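Local coordinates for invasion-associated protein (Mycobacterium tuberculosis, PDB 4LJ1) that probably binds peptidoglycan in the mycobacterial cell wall through a non-catalytic NlpC/p60 domain, at residues S67-M70 against Y71-Q75. Sequence-based numbering, arbitrary orientation.
Sequences SGQM and YKVGQ
Tyr71, Lys72 and Val73 donate their backbone N-H groups to the carbonyls of Ser67, Gly68 and Gln69 in successive i to i+4 alpha-helical bonds, with Tyr71 N 2.9 Å from Ser67 O and Val73 N 3.2 Å from Gln69 O. The series weakens at its C-terminal end: Gly74 N approaches Met70 O at 3.2 Å, but the N-H to acceptor angle of 123° makes this bond weak, and the same N-H also bonds to Tyr71 O. Gly74, with psi at 152°, is the first residue to leave helical angles.

Gln69 carries the side-chain contact on the outer face. Its CG lies anti to the backbone N (chi1 -173°), and the chain, bent at chi2, carries the amide toward the C-terminal end of the helix, where NE2 sits 3.4 Å from Val73 CG1 and OE1 rests 3.9 Å from CD of the fully extended Lys72. These are contacts of amide atoms with aliphatic carbons. Val73 CG2 packs against Gln69 O at 3.3 Å, while Lys72 CB lies 3.4 Å from Gly68 O.

The other side of the helix faces the protein. Met70 reaches Ser49 and Ile52 of helix 48-57, and the buried Tyr71 ring meets Phe89 edge-to-face and makes a cation-pi contact with Lys76, whose NZ also bonds to Tyr71 O and Gly74 O. Ser67 OG bonds to Gly94 O, and Ser66 OG to Gln69 N at the start of the helix. The arrangement is that of a short amphipathic helix in the NlpC/p60 fold, packed on helix 48-57 and leading through Gly74 toward the strand that pairs antiparallel with 128-130.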
loop_
_atom_site.group_PDB
_atom_site.type_symbol
_atom_site.label_atom_id
_atom_site.label_comp_id
_atom_site.label_asym_id
_atom_site.label_seq_id
_atom_site.Cartn_x
_atom_site.Cartn_y
_atom_site.Cartn_z
ATOM N N SER A 67 5.583 -0.856 -7.223
ATOM C CA SER A 67 4.168 -1.219 -7.250
ATOM C C SER A 67 3.869 -2.213 -8.365
ATOM O O SER A 67 3.076 -3.125 -8.175
ATOM C CB SER A 67 3.287 0.032 -7.334
ATOM O OG SER A 67 3.506 0.774 -8.515
ATOM N N GLY A 68 4.519 -2.052 -9.515
ATOM C CA GLY A 68 4.293 -2.982 -10.613
ATOM C C GLY A 68 4.709 -4.397 -10.267
ATOM O O GLY A 68 4.071 -5.358 -10.684
ATOM N N GLN A 69 5.772 -4.537 -9.486
ATOM C CA GLN A 69 6.216 -5.879 -9.112
ATOM C C GLN A 69 5.281 -6.478 -8.045
ATOM O O GLN A 69 4.941 -7.664 -8.101
ATOM C CB GLN A 69 7.661 -5.877 -8.640
ATOM C CG GLN A 69 8.209 -7.287 -8.414
ATOM C CD GLN A 69 8.341 -8.160 -9.658
ATOM O OE1 GLN A 69 8.358 -7.675 -10.795
ATOM N NE2 GLN A 69 8.444 -9.473 -9.435
ATOM N N MET A 70 4.863 -5.673 -7.079
ATOM C CA MET A 70 3.856 -6.117 -6.128
ATOM C C MET A 70 2.603 -6.630 -6.846
ATOM O O MET A 70 2.047 -7.676 -6.504
ATOM C CB MET A 70 3.414 -4.967 -5.223
ATOM C CG MET A 70 4.463 -4.418 -4.246
ATOM S SD MET A 70 3.717 -3.041 -3.322
ATOM C CE MET A 70 5.130 -2.431 -2.416
ATOM N N TYR A 71 2.162 -5.896 -7.849
ATOM C CA TYR A 71 0.975 -6.289 -8.615
ATOM C C TYR A 71 1.175 -7.597 -9.409
ATOM O O TYR A 71 0.335 -8.493 -9.383
ATOM C CB TYR A 71 0.566 -5.181 -9.589
ATOM C CG TYR A 71 -0.726 -5.461 -10.309
ATOM C CD1 TYR A 71 -1.935 -5.281 -9.659
ATOM C CD2 TYR A 71 -0.746 -5.920 -11.637
ATOM C CE1 TYR A 71 -3.136 -5.505 -10.300
ATOM C CE2 TYR A 71 -1.948 -6.154 -12.278
ATOM C CZ TYR A 71 -3.141 -5.948 -11.594
ATOM O OH TYR A 71 -4.348 -6.165 -12.199
ATOM N N LYS A 72 2.272 -7.660 -10.161
ATOM C CA LYS A 72 2.589 -8.815 -11.004
ATOM C C LYS A 72 2.483 -10.106 -10.235
ATOM O O LYS A 72 1.894 -11.090 -10.719
ATOM C CB LYS A 72 3.993 -8.672 -11.596
ATOM C CG LYS A 72 4.391 -9.798 -12.540
ATOM C CD LYS A 72 5.780 -9.538 -13.113
ATOM C CE LYS A 72 6.231 -10.611 -14.090
ATOM N NZ LYS A 72 7.659 -10.439 -14.485
ATOM N N VAL A 73 3.076 -10.130 -9.046
ATOM C CA VAL A 73 3.200 -11.396 -8.301
ATOM C C VAL A 73 2.017 -11.700 -7.382
ATOM O O VAL A 73 1.867 -12.843 -6.929
ATOM C CB VAL A 73 4.519 -11.454 -7.488
ATOM C CG1 VAL A 73 5.753 -11.280 -8.390
ATOM C CG2 VAL A 73 4.504 -10.467 -6.331
ATOM N N GLY A 74 1.182 -10.703 -7.092
ATOM C CA GLY A 74 0.143 -10.838 -6.070
ATOM C C GLY A 74 -1.094 -11.612 -6.535
ATOM O O GLY A 74 -1.446 -11.612 -7.724
ATOM N N GLN A 75 -1.778 -12.251 -5.579
ATOM C CA GLN A 75 -3.099 -12.908 -5.799
ATOM C C GLN A 75 -4.107 -11.837 -6.163
ATOM O O GLN A 75 -4.330 -10.909 -5.403
ATOM C CB GLN A 75 -3.621 -13.628 -4.532
ATOM C CG GLN A 75 -4.982 -14.311 -4.731
ATOM C CD GLN A 75 -5.754 -14.683 -3.462
ATOM O OE1 GLN A 75 -6.998 -14.737 -3.457
ATOM N NE2 GLN A 75 -5.033 -14.974 -2.403
#